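Side-chain contacts in ASCH domain (Vibrio cholerae TMA 21, PDB 3S9X), which is of unknown function but carries an ASCH domain of the PUA clan, a fold often linked with RNA binding, and may bind RNA: residues L1-M6 / L12-Y17; E27-F32 / I92-S97; C101-V106 / A122-A127. All blocks are in the same frame, centred on the assembly; numbering follows the deposited sequence.

Contact 1. Residues L1-M6 / L12-Y17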
# COMPACT_ATOMS: atom_id res chain seq x y z
N LEU A 1 -6.49 7.06 -21.08
CA LEU A 1 -7.93 7.02 -20.69
C LEU A 1 -8.17 6.70 -19.24
O LEU A 1 -9.21 7.01 -18.67
CB LEU A 1 -8.67 5.92 -21.50
CG LEU A 1 -8.74 6.20 -22.97
CD1 LEU A 1 -9.56 5.26 -23.64
CD2 LEU A 1 -9.44 7.58 -23.26
N TYR A 2 -7.23 5.97 -18.60
CA TYR A 2 -7.45 5.50 -17.20
C TYR A 2 -6.96 6.33 -16.09
O TYR A 2 -7.38 6.11 -14.91
CB TYR A 2 -6.81 4.10 -17.03
CG TYR A 2 -7.46 2.98 -17.82
CD1 TYR A 2 -8.55 2.34 -17.29
CD2 TYR A 2 -7.01 2.57 -19.05
CE1 TYR A 2 -9.16 1.25 -17.93
CE2 TYR A 2 -7.68 1.52 -19.72
CZ TYR A 2 -8.73 0.86 -19.16
OH TYR A 2 -9.35 -0.16 -19.78
N PHE A 3 -6.10 7.29 -16.40
CA PHE A 3 -5.51 8.07 -15.32
C PHE A 3 -5.24 9.53 -15.68
O PHE A 3 -4.24 10.16 -15.27
CB PHE A 3 -4.27 7.41 -14.69
CG PHE A 3 -3.21 7.07 -15.68
CD1 PHE A 3 -3.15 5.82 -16.20
CD2 PHE A 3 -2.20 7.96 -15.98
CE1 PHE A 3 -2.14 5.45 -17.07
CE2 PHE A 3 -1.16 7.58 -16.83
CZ PHE A 3 -1.15 6.33 -17.43
N GLN A 4 -6.16 10.14 -16.42
CA GLN A 4 -5.98 11.51 -16.86
C GLN A 4 -5.84 12.50 -15.75
O GLN A 4 -5.13 13.52 -15.94
CB GLN A 4 -7.16 11.87 -17.78
CG GLN A 4 -7.04 11.15 -19.18
CD GLN A 4 -8.10 11.56 -20.15
OE1 GLN A 4 -8.83 12.54 -19.90
NE2 GLN A 4 -8.23 10.82 -21.26
N GLY A 5 -6.50 12.25 -14.61
CA GLY A 5 -6.42 13.14 -13.48
C GLY A 5 -5.29 12.96 -12.49
O GLY A 5 -5.16 13.75 -11.56
N MSE A 6 -4.40 11.99 -12.75
CA MSE A 6 -3.29 11.73 -11.82
C MSE A 6 -2.40 12.98 -11.84
O MSE A 6 -2.09 13.59 -12.84
CB MSE A 6 -2.56 10.47 -12.31
CG MSE A 6 -1.42 10.07 -11.38
SE MSE A 6 -0.54 8.45 -11.95
CE MSE A 6 -1.96 7.24 -11.32
N LEU A 12 3.55 11.18 -15.46
CA LEU A 12 4.70 11.04 -16.31
C LEU A 12 5.47 9.79 -16.02
O LEU A 12 5.97 9.09 -16.92
CB LEU A 12 5.57 12.31 -16.33
CG LEU A 12 5.00 13.56 -16.94
CD1 LEU A 12 5.84 14.75 -16.56
CD2 LEU A 12 4.94 13.37 -18.39
N PHE A 13 5.70 9.51 -14.74
CA PHE A 13 6.48 8.36 -14.31
C PHE A 13 5.79 7.08 -14.73
O PHE A 13 6.42 6.13 -15.22
CB PHE A 13 6.68 8.42 -12.79
CG PHE A 13 7.77 7.54 -12.21
CD1 PHE A 13 9.10 7.87 -12.44
CD2 PHE A 13 7.47 6.54 -11.36
CE1 PHE A 13 10.10 7.17 -11.79
CE2 PHE A 13 8.48 5.86 -10.68
CZ PHE A 13 9.78 6.16 -10.92
N LEU A 14 4.48 7.02 -14.48
CA LEU A 14 3.68 5.87 -14.88
C LEU A 14 3.72 5.65 -16.40
O LEU A 14 3.86 4.52 -16.85
CB LEU A 14 2.26 6.07 -14.44
CG LEU A 14 1.22 4.96 -14.72
CD1 LEU A 14 1.65 3.52 -14.31
CD2 LEU A 14 -0.15 5.33 -14.09
N GLU A 15 3.66 6.76 -17.15
CA GLU A 15 3.75 6.63 -18.62
C GLU A 15 5.10 6.10 -19.03
O GLU A 15 5.19 5.35 -20.00
CB GLU A 15 3.42 7.92 -19.34
CG GLU A 15 2.02 8.31 -19.25
CD GLU A 15 1.02 7.51 -20.18
OE1 GLU A 15 -0.08 8.12 -20.45
OE2 GLU A 15 1.29 6.30 -20.59
N GLN A 16 6.18 6.43 -18.28
CA GLN A 16 7.48 5.86 -18.58
C GLN A 16 7.44 4.36 -18.41
O GLN A 16 7.98 3.61 -19.25
CB GLN A 16 8.60 6.49 -17.75
CG GLN A 16 8.91 7.90 -18.11
CD GLN A 16 10.02 8.53 -17.39
OE1 GLN A 16 10.99 9.10 -18.00
NE2 GLN A 16 9.91 8.50 -16.12
N TYR A 17 6.86 3.88 -17.31
CA TYR A 17 6.78 2.43 -17.12
C TYR A 17 5.98 1.79 -18.29
O TYR A 17 6.38 0.80 -18.82
CB TYR A 17 6.13 2.10 -15.79
CG TYR A 17 5.78 0.64 -15.66
CD1 TYR A 17 6.74 -0.35 -15.84
CD2 TYR A 17 4.44 0.23 -15.49
CE1 TYR A 17 6.42 -1.70 -15.78
CE2 TYR A 17 4.14 -1.14 -15.42
CZ TYR A 17 5.13 -2.11 -15.56
OH TYR A 17 4.86 -3.46 -15.55
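Phe3 and Leu14 make the tight part of this contact. The loop 1-6 lies against the first helix, 8-19. The Phe3 and Leu14 side chains reach toward each other head-on and meet at the Phe3 ring. Methyl CD2 of Leu14 sits over the centre of one ring face. It lies 3.5 Å from the ring centroid and only 6° off the ring normal, a clear CH-pi contact. The closest pair is Phe3 CE1 to Leu14 CD2, at 3.6 Å. The same methyl also serves Met6, a selenomethionine, whose SE lies 3.8 Å from Leu14 CD2. The end of Met6 is bent at its third torsion, and its side chain runs roughly perpendicular to that of Leu14. Thus one methyl fills the angle between an aromatic face and a selenoether. A type I turn from Phe3 to Met6, closed by the bond from Met6 N to Phe3 O at 3.1 Å, puts both residues on the same side of the loop. Residues 1-5 match the end of a TEV protease recognition sequence, so Phe3 probably comes from the tag linker. Phe32 and Ala34 of strand 32-35 border this apolar part.

The other side is looser and more exposed to solvent. Glu15 is bent at chi2 (-77°), which swings its carboxylate back toward the ring. Its OE1 stands 3.7 Å from Phe3 CZ, with the carboxylate plane turned 58° from the ring. No hydrogen bond joins the two segments. The chemistry implies an apolar contact held by dispersion and shape, with the acid only at its margin.

Contact 2. Residues E27-F32 / I92-S97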
# COMPACT_ATOMS: atom_id res chain seq x y z
N GLU A 27 -1.41 -2.80 -22.00
CA GLU A 27 -2.80 -2.64 -22.22
C GLU A 27 -3.61 -3.48 -21.26
O GLU A 27 -4.82 -3.21 -21.09
CB GLU A 27 -3.19 -2.98 -23.69
CG GLU A 27 -2.99 -1.78 -24.55
CD GLU A 27 -3.35 -1.98 -26.01
OE1 GLU A 27 -3.60 -3.17 -26.41
OE2 GLU A 27 -3.37 -0.91 -26.68
N LYS A 28 -2.99 -4.42 -20.52
CA LYS A 28 -3.74 -5.22 -19.57
C LYS A 28 -4.09 -4.44 -18.29
O LYS A 28 -4.99 -4.83 -17.55
CB LYS A 28 -2.89 -6.39 -19.12
CG LYS A 28 -1.65 -6.02 -18.16
CD LYS A 28 -0.56 -7.04 -18.04
CE LYS A 28 0.66 -6.55 -17.36
NZ LYS A 28 1.49 -7.56 -16.61
N TYR A 29 -3.32 -3.40 -17.98
CA TYR A 29 -3.57 -2.64 -16.78
C TYR A 29 -4.77 -1.76 -16.88
O TYR A 29 -4.95 -1.03 -17.87
CB TYR A 29 -2.36 -1.78 -16.45
CG TYR A 29 -1.11 -2.58 -16.13
CD1 TYR A 29 -1.01 -3.34 -14.98
CD2 TYR A 29 -0.02 -2.53 -16.93
CE1 TYR A 29 0.14 -3.96 -14.61
CE2 TYR A 29 1.19 -3.14 -16.59
CZ TYR A 29 1.25 -3.88 -15.39
OH TYR A 29 2.46 -4.49 -15.04
N THR A 30 -5.62 -1.81 -15.86
CA THR A 30 -6.87 -1.05 -15.76
C THR A 30 -7.16 -0.28 -14.51
O THR A 30 -8.16 0.41 -14.41
CB THR A 30 -8.09 -2.05 -15.99
OG1 THR A 30 -8.05 -3.02 -14.93
CG2 THR A 30 -7.93 -2.78 -17.32
N SER A 31 -6.24 -0.41 -13.53
CA SER A 31 -6.40 0.15 -12.16
C SER A 31 -5.10 0.76 -11.69
O SER A 31 -4.08 0.12 -11.70
CB SER A 31 -6.93 -0.93 -11.21
OG SER A 31 -7.14 -0.46 -9.92
N PHE A 32 -5.18 2.04 -11.38
CA PHE A 32 -3.99 2.87 -11.15
C PHE A 32 -4.23 3.84 -10.01
O PHE A 32 -5.32 4.35 -9.82
CB PHE A 32 -3.66 3.74 -12.42
CG PHE A 32 -3.58 2.99 -13.67
CD1 PHE A 32 -2.36 2.47 -14.11
CD2 PHE A 32 -4.71 2.71 -14.43
CE1 PHE A 32 -2.27 1.82 -15.30
CE2 PHE A 32 -4.64 2.03 -15.58
CZ PHE A 32 -3.41 1.60 -16.08
N ILE A 92 7.17 2.14 -8.78
CA ILE A 92 5.84 1.71 -9.10
C ILE A 92 5.70 0.25 -8.60
O ILE A 92 6.58 -0.57 -8.93
CB ILE A 92 5.48 1.81 -10.61
CG1 ILE A 92 5.77 3.22 -11.10
CG2 ILE A 92 4.02 1.41 -10.87
CD1 ILE A 92 5.47 3.49 -12.57
N ILE A 93 4.59 -0.04 -7.93
CA ILE A 93 4.29 -1.36 -7.46
C ILE A 93 3.08 -1.93 -8.14
O ILE A 93 2.20 -1.16 -8.56
CB ILE A 93 4.18 -1.44 -5.96
CG1 ILE A 93 3.03 -0.58 -5.41
CG2 ILE A 93 5.50 -1.15 -5.25
CD1 ILE A 93 2.72 -0.65 -3.94
N GLU A 94 3.02 -3.27 -8.25
CA GLU A 94 1.88 -4.00 -8.83
C GLU A 94 1.41 -4.95 -7.72
O GLU A 94 2.19 -5.72 -7.14
CB GLU A 94 2.31 -4.85 -10.05
CG GLU A 94 1.13 -5.55 -10.69
CD GLU A 94 1.50 -6.23 -11.96
OE1 GLU A 94 2.37 -5.76 -12.71
OE2 GLU A 94 0.77 -7.22 -12.28
N ILE A 95 0.13 -4.86 -7.41
CA ILE A 95 -0.49 -5.76 -6.44
C ILE A 95 -0.49 -7.20 -6.97
O ILE A 95 -0.97 -7.43 -8.07
CB ILE A 95 -1.91 -5.29 -6.09
CG1 ILE A 95 -1.83 -3.92 -5.39
CG2 ILE A 95 -2.64 -6.40 -5.22
CD1 ILE A 95 -3.14 -3.33 -4.81
N THR A 96 -0.04 -8.14 -6.13
CA THR A 96 0.07 -9.53 -6.51
C THR A 96 -0.91 -10.46 -5.75
O THR A 96 -1.27 -11.49 -6.29
CB THR A 96 1.52 -10.07 -6.34
OG1 THR A 96 1.83 -9.89 -4.99
CG2 THR A 96 2.52 -9.31 -7.27
N SER A 97 -1.44 -10.03 -4.61
CA SER A 97 -2.43 -10.80 -3.88
C SER A 97 -3.16 -9.94 -2.89
O SER A 97 -2.62 -8.94 -2.42
CB SER A 97 -1.82 -11.99 -3.15
OG SER A 97 -1.02 -11.63 -2.08
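The loop that leads from helix 23-27 to edge strand 32-35 meets the central strand 89-102 here, through Tyr29 and Glu94. The contact is small and polar. Tyr29 OH donates a hydrogen bond to Glu94 OE1, with the oxygens 2.7 Å apart. The two side chains stand nearly square to each other, and the carboxylate plane is turned 87° from the phenol ring. The carboxylate carbon lies in the plane of the ring, at its edge. The acceptor is not met in its own plane: the hydroxyl approaches OE1 from above the carboxylate, 38° out of it. Beside the bond, Tyr29 CE1 comes within 3.4 Å of Glu94 OE1. Glu94 reaches across because its CG is anti to the backbone N (chi1 -178°) and the chain stays extended beyond it.

Lys28 adds a second element. Its CE lies 3.3 Å above one face of the Tyr29 ring, toward the rim. Its NZ remains 4.4 Å from Glu94 OE1, beyond a salt bridge. The positive charge nearby would still be expected to favour an ionised carboxylate, as would the hydroxyl bond itself.

Tyr29 OH has another partner, the hydroxyl of Tyr17 on helix 8-19, so two residues fix its position. Around the pair, Leu79 of strand 79-83 touches both Tyr29 and Glu94. Val157 of strand 148-158 packs on Glu94, and Leu18 of helix 8-19 packs on Tyr29. The bond thus lies between helix 8-19, the loop and one face of strands 79-83, 89-102 and 148-158.

Contact 3. Residues C101-V106 / A122-A127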
# COMPACT_ATOMS: atom_id res chain seq x y z
N CYS A 101 -7.34 -11.05 7.19
CA CYS A 101 -7.08 -11.76 8.47
C CYS A 101 -7.32 -10.81 9.59
O CYS A 101 -7.32 -9.61 9.41
CB CYS A 101 -5.64 -12.35 8.68
SG CYS A 101 -4.38 -11.04 9.07
N GLN A 102 -7.63 -11.38 10.76
CA GLN A 102 -7.81 -10.55 11.94
C GLN A 102 -6.50 -9.94 12.37
O GLN A 102 -5.46 -10.60 12.31
CB GLN A 102 -8.47 -11.29 13.11
CG GLN A 102 -9.93 -11.54 12.83
CD GLN A 102 -10.65 -12.10 14.06
OE1 GLN A 102 -10.06 -12.24 15.22
NE2 GLN A 102 -11.83 -12.42 13.87
N TYR A 103 -6.58 -8.74 12.91
CA TYR A 103 -5.42 -8.07 13.49
C TYR A 103 -4.64 -8.98 14.47
O TYR A 103 -3.42 -9.15 14.31
CB TYR A 103 -5.88 -6.76 14.14
CG TYR A 103 -4.75 -6.07 14.88
CD1 TYR A 103 -3.99 -5.05 14.30
CD2 TYR A 103 -4.43 -6.43 16.17
CE1 TYR A 103 -2.97 -4.48 14.97
CE2 TYR A 103 -3.38 -5.85 16.88
CZ TYR A 103 -2.64 -4.88 16.26
OH TYR A 103 -1.65 -4.20 16.85
N ASN A 104 -5.39 -9.68 15.34
CA ASN A 104 -4.74 -10.50 16.34
C ASN A 104 -4.18 -11.84 15.82
O ASN A 104 -3.64 -12.58 16.59
CB ASN A 104 -5.64 -10.73 17.54
CG ASN A 104 -6.99 -11.29 17.23
OD1 ASN A 104 -7.20 -11.86 16.21
ND2 ASN A 104 -7.93 -11.17 18.24
N GLN A 105 -4.39 -12.10 14.53
CA GLN A 105 -3.90 -13.29 13.90
C GLN A 105 -2.78 -13.01 12.91
O GLN A 105 -2.27 -13.94 12.28
CB GLN A 105 -5.02 -14.06 13.19
CG GLN A 105 -6.08 -14.49 14.18
CD GLN A 105 -5.58 -15.50 15.16
OE1 GLN A 105 -5.10 -16.57 14.74
NE2 GLN A 105 -5.63 -15.18 16.45
N VAL A 106 -2.35 -11.76 12.77
CA VAL A 106 -1.23 -11.44 11.91
C VAL A 106 -0.00 -12.20 12.30
O VAL A 106 0.34 -12.27 13.47
CB VAL A 106 -1.00 -9.92 11.88
CG1 VAL A 106 0.36 -9.59 11.17
CG2 VAL A 106 -2.18 -9.22 11.14
N ALA A 122 6.29 -7.77 17.10
CA ALA A 122 6.06 -6.76 18.14
C ALA A 122 6.09 -5.31 17.59
O ALA A 122 5.26 -4.44 17.94
CB ALA A 122 7.01 -6.97 19.27
N TRP A 123 7.07 -5.02 16.76
CA TRP A 123 7.20 -3.69 16.17
C TRP A 123 5.98 -3.38 15.29
O TRP A 123 5.41 -2.32 15.35
CB TRP A 123 8.51 -3.62 15.35
CG TRP A 123 8.92 -2.23 14.95
CD1 TRP A 123 9.90 -1.43 15.55
CD2 TRP A 123 8.42 -1.48 13.88
NE1 TRP A 123 9.99 -0.26 14.92
CE2 TRP A 123 9.05 -0.21 13.94
CE3 TRP A 123 7.44 -1.68 12.99
CZ2 TRP A 123 8.81 0.82 13.02
CZ3 TRP A 123 7.18 -0.67 12.06
CH2 TRP A 123 7.83 0.59 12.10
N TRP A 124 5.60 -4.34 14.47
CA TRP A 124 4.42 -4.25 13.61
C TRP A 124 3.18 -3.92 14.46
O TRP A 124 2.37 -3.05 14.04
CB TRP A 124 4.28 -5.57 12.79
CG TRP A 124 3.09 -5.55 11.85
CD1 TRP A 124 3.10 -5.31 10.51
CD2 TRP A 124 1.73 -5.79 12.21
NE1 TRP A 124 1.81 -5.37 10.01
CE2 TRP A 124 0.95 -5.67 11.03
CE3 TRP A 124 1.08 -6.14 13.42
CZ2 TRP A 124 -0.46 -5.80 11.02
CZ3 TRP A 124 -0.29 -6.24 13.38
CH2 TRP A 124 -1.04 -6.05 12.24
N GLN A 125 3.05 -4.63 15.60
CA GLN A 125 1.87 -4.41 16.45
C GLN A 125 1.83 -3.03 17.02
O GLN A 125 0.78 -2.38 17.06
CB GLN A 125 1.80 -5.44 17.58
CG GLN A 125 1.49 -6.80 17.08
CD GLN A 125 1.68 -7.87 18.14
OE1 GLN A 125 2.51 -7.73 19.03
NE2 GLN A 125 1.00 -8.97 18.00
N GLU A 126 2.95 -2.57 17.54
CA GLU A 126 3.02 -1.28 18.22
C GLU A 126 2.60 -0.22 17.22
O GLU A 126 1.64 0.60 17.45
CB GLU A 126 4.44 -1.09 18.82
N ALA A 127 3.21 -0.28 16.04
CA ALA A 127 2.91 0.68 14.98
C ALA A 127 1.46 0.68 14.45
O ALA A 127 0.77 1.71 14.41
CB ALA A 127 3.90 0.49 13.84
O HOH W 1 -1.49 -8.78 16.33
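Tyr103 and Trp124 both carry CG opposite the backbone N, with chi1 of 175° and -179°. These torsions send the two rings alongside each other, pointing opposite ways, one from the 3-10 turn that follows strand 89-102, the other from helix 121-139. The rings meet obliquely. Their planes are 37° apart, and the Tyr103 ring centroid lies 5.3 Å from that of the Trp124 six-membered ring. The nearest atoms are Tyr103 CE1 and Trp124 CZ3, at 3.6 Å.

Val106 uses both of its methyls on the indole. CG1 stands over a face, 3.8 Å from the centroid of the Trp124 six-membered ring, in a CH-pi contact. CG2 presses on Trp124 CH2 at 3.5 Å.

A water adds a polar bridge at the side. It donates to Tyr103 O at 2.8 Å and accepts from Gln125 NE2 at 3.0 Å.

The indole is also held from outside. Trp124 NE1 bonds to Glu114 OE1, and His128 stacks on the ring. Phe143 meets the Tyr103 ring edge-to-face, and Leu149 of strand 148-158 lies against Val106 and Trp124. The result is a buried aromatic cluster at one end of the sheet, where helix 121-139 packs against the mixed, mostly antiparallel strands, consistent with the PUA-like fold of ASCH domains.

In the fold
Contacts 1 and 2 are neighbours, with centres 12 Å apart. A probable hydrogen bond joins them, with Tyr17 OH 2.7 Å from Tyr29 OH. Tyr17 CB also packs on Ile92 CD1 at 3.6 Å, so helix 8-19 bears on strand 89-102 directly. Contact 3 lies on the other side of the chain's centre. Its centre is about 34 Å from that of contact 1 and about 26 Å from that of contact 2. Strand 89-102 supplies residues to contacts 2 and 3. Along the chain the three follow in series. No ligand lies at these contacts and the function is unknown, so none can yet be tied to a site.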